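Local coordinates for lysosome-associated membrane glycoprotein 3 (Homo sapiens, PDB 4AKM) that helps lysosomes fuse with autophagosomes and contributes to the unfolded protein response, acting as a glycoprotein of the lysosomal membrane, at residues I17-G22 and S58-N63; L71-D76 and L139-F144; S79-E84 and M107-V112. All coordinates share one frame; numbering follows the deposited sequence.

Contact 1 (I17-G22 and S58-N63). With NAG (2-acetamido-2-deoxy-beta-D-glucopyranose), chain D.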
# COMPACT_ATOMS: atom_id res chain seq x y z
N ILE A 17 4.60 11.98 0.25
CA ILE A 17 3.70 10.91 0.66
C ILE A 17 3.98 10.55 2.11
O ILE A 17 5.12 10.34 2.50
CB ILE A 17 3.91 9.63 -0.20
CG1 ILE A 17 3.36 9.82 -1.62
CG2 ILE A 17 3.26 8.42 0.45
CD1 ILE A 17 3.53 8.61 -2.50
N LYS A 18 2.92 10.48 2.92
CA LYS A 18 3.05 10.04 4.30
C LYS A 18 2.09 8.88 4.49
O LYS A 18 0.89 9.04 4.30
CB LYS A 18 2.72 11.18 5.26
CG LYS A 18 3.09 10.92 6.71
CD LYS A 18 2.37 11.89 7.63
CE LYS A 18 3.08 12.06 8.97
NZ LYS A 18 3.36 10.76 9.64
N ALA A 19 2.60 7.71 4.86
CA ALA A 19 1.73 6.55 4.98
C ALA A 19 2.07 5.67 6.17
O ALA A 19 3.17 5.16 6.31
CB ALA A 19 1.74 5.74 3.69
N GLU A 20 1.08 5.52 7.04
CA GLU A 20 1.15 4.59 8.15
C GLU A 20 0.15 3.50 7.85
O GLU A 20 -0.95 3.79 7.40
CB GLU A 20 0.79 5.31 9.43
CG GLU A 20 1.58 6.59 9.65
CD GLU A 20 1.09 7.37 10.85
OE1 GLU A 20 0.07 6.96 11.43
OE2 GLU A 20 1.72 8.39 11.21
N MET A 21 0.54 2.26 8.08
CA MET A 21 -0.32 1.10 7.84
C MET A 21 0.42 -0.18 8.16
O MET A 21 1.64 -0.20 8.28
CB MET A 21 -0.81 1.06 6.39
CG MET A 21 0.29 0.90 5.34
SD MET A 21 -0.08 1.68 3.75
CE MET A 21 -1.61 0.89 3.31
N GLY A 22 -0.35 -1.25 8.29
CA GLY A 22 0.17 -2.59 8.39
C GLY A 22 -0.24 -3.27 7.11
O GLY A 22 -1.33 -3.03 6.59
N SER A 58 2.04 9.78 -8.02
CA SER A 58 3.13 9.43 -7.12
C SER A 58 3.17 7.93 -6.86
O SER A 58 2.25 7.21 -7.24
CB SER A 58 2.98 10.15 -5.78
OG SER A 58 2.86 11.55 -5.95
N ASN A 59 4.23 7.47 -6.21
CA ASN A 59 4.26 6.09 -5.74
C ASN A 59 5.06 5.91 -4.46
O ASN A 59 6.15 6.48 -4.31
CB ASN A 59 4.76 5.12 -6.82
CG ASN A 59 6.26 5.23 -7.06
OD1 ASN A 59 6.73 6.18 -7.69
ND2 ASN A 59 7.01 4.25 -6.58
N LEU A 60 4.47 5.14 -3.55
CA LEU A 60 5.15 4.63 -2.37
C LEU A 60 5.53 3.19 -2.64
O LEU A 60 4.67 2.33 -2.85
CB LEU A 60 4.24 4.70 -1.15
CG LEU A 60 4.78 3.92 0.06
CD1 LEU A 60 6.12 4.47 0.50
CD2 LEU A 60 3.79 3.92 1.21
N LEU A 61 6.83 2.92 -2.65
CA LEU A 61 7.32 1.57 -2.82
C LEU A 61 8.00 1.10 -1.55
O LEU A 61 8.83 1.80 -0.97
CB LEU A 61 8.27 1.48 -4.01
CG LEU A 61 8.86 0.10 -4.29
CD1 LEU A 61 7.78 -0.92 -4.62
CD2 LEU A 61 9.86 0.20 -5.42
N LEU A 62 7.62 -0.10 -1.13
CA LEU A 62 8.13 -0.69 0.09
C LEU A 62 8.86 -1.96 -0.27
O LEU A 62 8.27 -2.88 -0.83
CB LEU A 62 6.98 -1.02 1.03
CG LEU A 62 6.03 0.13 1.33
CD1 LEU A 62 4.85 -0.36 2.13
CD2 LEU A 62 6.75 1.25 2.07
N ASN A 63 10.14 -2.02 0.04
CA ASN A 63 10.92 -3.20 -0.29
C ASN A 63 11.33 -3.97 0.94
O ASN A 63 11.61 -3.39 1.98
CB ASN A 63 12.15 -2.85 -1.13
CG ASN A 63 12.01 -3.29 -2.56
OD1 ASN A 63 11.68 -2.49 -3.44
ND2 ASN A 63 12.24 -4.58 -2.82
C1 NAG D . 5.84 1.40 -8.82
C2 NAG D . 6.56 0.53 -9.83
C3 NAG D . 7.26 1.40 -10.88
C4 NAG D . 6.27 2.40 -11.48
C5 NAG D . 5.45 3.12 -10.41
C6 NAG D . 4.31 3.88 -11.05
C7 NAG D . 7.44 -1.64 -9.21
C8 NAG D . 8.67 -2.39 -8.79
N2 NAG D . 7.52 -0.32 -9.15
O3 NAG D . 7.78 0.58 -11.89
O4 NAG D . 6.97 3.37 -12.23
O5 NAG D . 4.89 2.22 -9.48
O6 NAG D . 3.58 4.52 -10.04
O7 NAG D . 6.43 -2.24 -9.58

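Contact 2 (L71-D76 and L139-F144). With NAG (2-acetamido-2-deoxy-beta-D-glucopyranose), chain D.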
# COMPACT_ATOMS: atom_id res chain seq x y z
N LEU A 71 2.49 0.92 -4.05
CA LEU A 71 1.25 1.66 -4.02
C LEU A 71 1.37 2.90 -4.90
O LEU A 71 2.14 3.80 -4.60
CB LEU A 71 0.91 2.07 -2.59
CG LEU A 71 0.73 0.93 -1.59
CD1 LEU A 71 0.25 1.44 -0.24
CD2 LEU A 71 -0.23 -0.12 -2.13
N THR A 72 0.62 2.92 -6.00
CA THR A 72 0.60 4.07 -6.89
C THR A 72 -0.63 4.95 -6.67
O THR A 72 -1.77 4.45 -6.68
CB THR A 72 0.65 3.64 -8.37
OG1 THR A 72 1.92 3.07 -8.67
CG2 THR A 72 0.41 4.84 -9.27
N PHE A 73 -0.37 6.25 -6.50
CA PHE A 73 -1.41 7.25 -6.28
C PHE A 73 -1.61 8.18 -7.48
O PHE A 73 -0.65 8.59 -8.13
CB PHE A 73 -1.04 8.13 -5.08
CG PHE A 73 -0.77 7.36 -3.82
CD1 PHE A 73 0.48 6.79 -3.59
CD2 PHE A 73 -1.75 7.22 -2.85
CE1 PHE A 73 0.73 6.10 -2.43
CE2 PHE A 73 -1.50 6.53 -1.69
CZ PHE A 73 -0.26 5.97 -1.48
N THR A 74 -2.87 8.52 -7.74
CA THR A 74 -3.25 9.48 -8.77
C THR A 74 -4.18 10.52 -8.14
O THR A 74 -5.08 10.16 -7.37
CB THR A 74 -3.97 8.78 -9.96
OG1 THR A 74 -3.02 8.03 -10.73
CG2 THR A 74 -4.65 9.79 -10.87
N LYS A 75 -3.96 11.80 -8.43
CA LYS A 75 -4.93 12.82 -8.03
C LYS A 75 -5.76 13.29 -9.23
O LYS A 75 -5.22 13.67 -10.26
CB LYS A 75 -4.26 14.01 -7.31
CG LYS A 75 -3.30 14.84 -8.15
CD LYS A 75 -2.83 16.07 -7.38
CE LYS A 75 -4.00 16.97 -6.97
NZ LYS A 75 -3.55 18.15 -6.18
N ASP A 76 -7.08 13.22 -9.09
CA ASP A 76 -7.96 13.62 -10.17
C ASP A 76 -8.24 15.11 -10.06
O ASP A 76 -8.49 15.78 -11.07
CB ASP A 76 -9.27 12.82 -10.15
CG ASP A 76 -9.68 12.36 -11.54
OD1 ASP A 76 -9.27 13.00 -12.53
OD2 ASP A 76 -10.41 11.35 -11.64
N LEU A 139 -3.03 7.63 5.79
CA LEU A 139 -2.11 8.11 4.77
C LEU A 139 -2.53 9.45 4.18
O LEU A 139 -3.64 9.93 4.44
CB LEU A 139 -1.92 7.07 3.66
CG LEU A 139 -3.13 6.52 2.91
CD1 LEU A 139 -3.61 7.47 1.81
CD2 LEU A 139 -2.80 5.15 2.32
N GLN A 140 -1.64 10.03 3.39
CA GLN A 140 -1.89 11.29 2.71
C GLN A 140 -0.86 11.44 1.60
O GLN A 140 0.30 11.05 1.76
CB GLN A 140 -1.81 12.46 3.69
CG GLN A 140 -2.22 13.80 3.10
CD GLN A 140 -2.48 14.86 4.17
OE1 GLN A 140 -2.74 14.54 5.33
NE2 GLN A 140 -2.40 16.13 3.78
N ALA A 141 -1.29 12.00 0.47
CA ALA A 141 -0.41 12.18 -0.68
C ALA A 141 -0.62 13.53 -1.36
O ALA A 141 -1.69 14.13 -1.25
CB ALA A 141 -0.60 11.05 -1.68
N PHE A 142 0.42 14.00 -2.05
CA PHE A 142 0.42 15.28 -2.76
C PHE A 142 0.37 16.51 -1.85
O PHE A 142 1.41 16.96 -1.35
CB PHE A 142 -0.70 15.34 -3.81
CG PHE A 142 -0.76 14.13 -4.69
CD1 PHE A 142 0.14 13.97 -5.73
CD2 PHE A 142 -1.71 13.14 -4.48
CE1 PHE A 142 0.10 12.86 -6.54
CE2 PHE A 142 -1.76 12.03 -5.29
CZ PHE A 142 -0.86 11.89 -6.33
N ASP A 143 -0.82 17.06 -1.63
CA ASP A 143 -0.98 18.29 -0.85
C ASP A 143 -0.73 18.09 0.64
O ASP A 143 -1.34 17.23 1.28
CB ASP A 143 -2.36 18.90 -1.09
CG ASP A 143 -2.37 19.86 -2.27
OD1 ASP A 143 -1.39 19.87 -3.04
OD2 ASP A 143 -3.36 20.61 -2.41
N PHE A 144 0.16 18.92 1.20
CA PHE A 144 0.52 18.82 2.61
C PHE A 144 0.61 20.19 3.30
O PHE A 144 0.76 21.22 2.64
CB PHE A 144 1.85 18.09 2.78
CG PHE A 144 1.72 16.60 2.83
CD1 PHE A 144 1.34 15.96 4.00
CD2 PHE A 144 1.97 15.83 1.70
CE1 PHE A 144 1.22 14.58 4.04
CE2 PHE A 144 1.85 14.45 1.74
CZ PHE A 144 1.48 13.83 2.91
C1 NAG D . 5.84 1.40 -8.82
C2 NAG D . 6.56 0.53 -9.83
C3 NAG D . 7.26 1.40 -10.88
C4 NAG D . 6.27 2.40 -11.48
C5 NAG D . 5.45 3.12 -10.41
C6 NAG D . 4.31 3.88 -11.05
C7 NAG D . 7.44 -1.64 -9.21
C8 NAG D . 8.67 -2.39 -8.79
N2 NAG D . 7.52 -0.32 -9.15
O3 NAG D . 7.78 0.58 -11.89
O4 NAG D . 6.97 3.37 -12.23
O5 NAG D . 4.89 2.22 -9.48
O6 NAG D . 3.58 4.52 -10.04
O7 NAG D . 6.43 -2.24 -9.58

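Contact 3 (S79-E84 and M107-V112)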
# COMPACT_ATOMS: atom_id res chain seq x y z
N SER A 79 -9.60 15.63 -5.01
CA SER A 79 -9.45 14.23 -4.56
C SER A 79 -8.29 13.46 -5.19
O SER A 79 -7.92 13.68 -6.35
CB SER A 79 -10.75 13.41 -4.67
OG SER A 79 -10.96 12.98 -6.01
N TYR A 80 -7.72 12.57 -4.39
CA TYR A 80 -6.67 11.65 -4.82
C TYR A 80 -7.04 10.26 -4.33
O TYR A 80 -7.93 10.11 -3.50
CB TYR A 80 -5.31 12.07 -4.24
CG TYR A 80 -5.26 12.08 -2.72
CD1 TYR A 80 -5.72 13.17 -1.99
CD2 TYR A 80 -4.75 10.99 -2.02
CE1 TYR A 80 -5.67 13.17 -0.61
CE2 TYR A 80 -4.70 10.99 -0.64
CZ TYR A 80 -5.16 12.08 0.06
OH TYR A 80 -5.11 12.08 1.44
N TYR A 81 -6.35 9.25 -4.84
CA TYR A 81 -6.67 7.86 -4.51
C TYR A 81 -5.51 6.97 -4.87
O TYR A 81 -4.60 7.39 -5.60
CB TYR A 81 -7.94 7.41 -5.25
CG TYR A 81 -7.91 7.70 -6.74
CD1 TYR A 81 -8.34 8.92 -7.24
CD2 TYR A 81 -7.43 6.75 -7.63
CE1 TYR A 81 -8.30 9.18 -8.60
CE2 TYR A 81 -7.39 7.01 -8.99
CZ TYR A 81 -7.82 8.22 -9.47
OH TYR A 81 -7.78 8.47 -10.83
N ILE A 82 -5.51 5.74 -4.36
CA ILE A 82 -4.56 4.74 -4.84
C ILE A 82 -5.07 4.24 -6.18
O ILE A 82 -6.18 3.71 -6.26
CB ILE A 82 -4.42 3.56 -3.86
CG1 ILE A 82 -3.65 3.97 -2.61
CG2 ILE A 82 -3.73 2.39 -4.54
CD1 ILE A 82 -3.80 3.00 -1.45
N SER A 83 -4.28 4.42 -7.23
CA SER A 83 -4.70 4.03 -8.57
C SER A 83 -4.08 2.71 -9.02
O SER A 83 -4.53 2.11 -10.00
CB SER A 83 -4.37 5.13 -9.58
OG SER A 83 -2.98 5.29 -9.72
N GLU A 84 -3.04 2.25 -8.33
CA GLU A 84 -2.46 0.96 -8.71
C GLU A 84 -1.82 0.21 -7.54
O GLU A 84 -1.23 0.83 -6.66
CB GLU A 84 -1.44 1.14 -9.85
CG GLU A 84 -0.74 -0.15 -10.28
CD GLU A 84 -0.06 -0.02 -11.63
OE1 GLU A 84 -0.76 0.30 -12.61
OE2 GLU A 84 1.17 -0.25 -11.71
N MET A 107 -9.16 3.53 -5.03
CA MET A 107 -9.01 2.97 -3.70
C MET A 107 -8.56 4.00 -2.68
O MET A 107 -7.61 4.75 -2.91
CB MET A 107 -8.02 1.80 -3.74
CG MET A 107 -8.01 0.98 -2.48
SD MET A 107 -6.89 -0.43 -2.58
CE MET A 107 -7.41 -1.35 -1.13
N PHE A 108 -9.25 4.02 -1.55
CA PHE A 108 -9.01 4.97 -0.47
C PHE A 108 -9.12 6.39 -1.00
O PHE A 108 -8.34 7.26 -0.63
CB PHE A 108 -7.62 4.79 0.16
CG PHE A 108 -7.42 3.46 0.85
CD1 PHE A 108 -8.39 2.48 0.82
CD2 PHE A 108 -6.25 3.22 1.55
CE1 PHE A 108 -8.19 1.27 1.45
CE2 PHE A 108 -6.04 2.02 2.19
CZ PHE A 108 -7.01 1.04 2.14
N GLN A 109 -10.09 6.63 -1.88
CA GLN A 109 -10.25 7.95 -2.47
C GLN A 109 -10.59 9.00 -1.40
O GLN A 109 -11.50 8.80 -0.59
CB GLN A 109 -11.32 7.94 -3.57
CG GLN A 109 -11.35 9.21 -4.40
CD GLN A 109 -12.45 9.19 -5.45
OE1 GLN A 109 -13.33 8.33 -5.44
NE2 GLN A 109 -12.41 10.15 -6.37
N THR A 110 -9.86 10.11 -1.42
CA THR A 110 -9.96 11.12 -0.37
C THR A 110 -9.83 12.52 -0.96
O THR A 110 -9.02 12.74 -1.85
CB THR A 110 -8.82 10.95 0.66
OG1 THR A 110 -8.83 9.61 1.16
CG2 THR A 110 -8.98 11.93 1.82
N ALA A 111 -10.64 13.45 -0.45
CA ALA A 111 -10.57 14.85 -0.87
C ALA A 111 -9.16 15.39 -0.69
O ALA A 111 -8.53 15.17 0.35
CB ALA A 111 -11.57 15.69 -0.09
N VAL A 112 -8.65 16.10 -1.69
CA VAL A 112 -7.27 16.58 -1.67
C VAL A 112 -7.03 17.54 -0.50
O VAL A 112 -7.86 18.39 -0.20
CB VAL A 112 -6.87 17.22 -3.03
CG1 VAL A 112 -7.82 18.34 -3.41
CG2 VAL A 112 -5.43 17.71 -3.00

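Contact 1 (I17-G22 and S58-N63)
I17 meets three consecutive residues, S58, N59 and L60, largely through a single methyl group, and no hydrogen bond joins the two strands. Its CD1 lies 3.7 Å from S58 CB and equally far from the carbonyl carbon of N59 and the amide nitrogen of L60, so the end of the side chain rests on the backbone as much as on side chains. The torsions explain this reach: with CG1 beside the backbone N (chi1 -72°) and CD1 fully extended beyond it (chi2 -180°), the long branch is carried across to 58-63. The short branch does separate work, CG2 approaching L60 CB at 4.2 Å while the two side chains run at a slant to each other.

Two residues further along 17-22, the A19 methyl meets L60 CD2 at 3.7 Å. L60 therefore serves both I17 and A19, meeting the first with its CB and backbone N, the second with CD2. All five touching residues are buried; V9 and F73 also touch I17, and L139 touches A19.

N59 points its CB away from 17-22, to the outer side of its strand, where CB passes 3.5 Å from O6 of the N-acetylglucosamine attached to the protein at N70. Its amide is held by weak hydrogen bonds to N52 and N70. Strand 58-63 thus has an apolar side turned inward and a glycan on its other side.

The strand axes approach to 8.4 Å and cross at -42°, too far apart for backbone pairing. Each segment belongs to a different antiparallel sheet, and such side-chain-only packing across a twisted gap is that of two facing sheets, here in the beta-prism fold of the membrane-proximal luminal domain of a LAMP protein.

Contact 2 (L71-D76 and L139-F144)
K75 lies over one face of the F142 ring, its CB 4.0 Å from the ring centroid and 21° off the normal, a CH-pi contact. CG of the lysine sits between its backbone N and carbonyl carbon (chi1 65°), and with chi2 extended this puts CD over the root of the ring, 3.9 Å from F142 CG, while CB covers the CD2-CE2 side; the lysine chain and the ring run past one another head to tail. A bend at chi3 (-60°) then redirects CE and NZ, taking the ammonium group beyond the ring towards D143, but NZ stays 4.2 Å from D143 OD1, longer than a salt bridge. E77 makes a long, weak ion pair with the same ammonium group.

The far end of F142 reaches the backbone of 71-76. CZ lies 3.7 Å from K75 N and 4.0 Å from F73 CB, and F73 O approaches the ring at its edge, near its plane.

F73 carries the inner half of the contact. A141 CB stands over one face of its ring, 4.2 Å from CD2, and L139 CD1 meets CE2 obliquely. No hydrogen bond crosses between the segments: 71-75 and 139-141 belong to the two different sheets of the beta-prism domain, and their nearest CA atoms, F73 and A141, are 7.5 Å apart. The F73 side chain also touches I17 and L60.

Beyond strand 139-141 the chain turns, F142 taking a positive phi. Q140 braces this turn: its NE2 donates to D143 O within the carbonyl plane, and its OE1 accepts from G150 N. On the outward side of the other strand, T72 OG1 shares a hydrogen bond with O6 of the N-acetylglucosamine carried by N70, and T74 OG1 is bonded to S83 OG.

Contact 3 (S79-E84 and M107-V112)
Y80 and T110 run alongside each other in one direction, the threonine CB standing over one face of the tyrosine ring, 4.3 Å from its centroid and 26° off the normal. Chi1 of 61° tucks the tyrosine CG over the main chain, in the position flanked by N and C, and the ring is swung along the partner strand, where it meets V112 CA at its edge, in the ring plane, 3.8 Å from CD1. Its hydroxyl is hydrogen-bonded to H114 O.

Next to this pair, on the opposite side of the sheet, Y81 and Q109 are likewise aligned, with ring and amide planes 76° apart and their CB atoms 3.8 Å from one another. The extended Q109 chain lets NE2 donate a hydrogen bond to S79 OG (3.2 Å), the serine oxygen lying tilted from the amide plane.

Backbone bonds set the register that brings these side chains together. Y80 and T110 form an antiparallel hydrogen-bonded pair (T110 N to Y80 O, 2.8 Å), as do I82 and M107 (I82 N to M107 O, 2.7 Å), although M107 N to I82 O is weak. One residue separates Y80 from I82 but two separate M107 from T110, which makes a beta bulge in the hairpin of strands 80-90 and 97-110, at the margin of the five-stranded sheet.

F108 sits at the corner of the bulge, with positive phi and psi. Its side chain lies beside that of I82, CD2 meeting I82 CD1 at 3.9 Å, and its ring stacks with F116. T110 OG1 donates to F108 O from above the carbonyl plane, tying the corner to the strand that follows.

How the contacts relate
Contact 1 is wholly buried near the centre of the chain, whereas contacts 2 and 3 have their centres about 12 Å from the centre of the chain and are partly buried. Contacts 1 and 2 both join the two sheets by side-chain packing; contact 3 pairs neighbouring strands within the five-stranded sheet and alone has cross-segment hydrogen bonds. That sheet runs through all three: 58-63, 71-76, 79-84 and 107-112 lie on successive strands, with L60 O to L71 N and T72 O to S83 N among the backbone links. Chemistry changes accordingly, from aliphatic in contact 1, through aromatic with a charged fringe in contact 2, to backbone and amide bonding in contact 3.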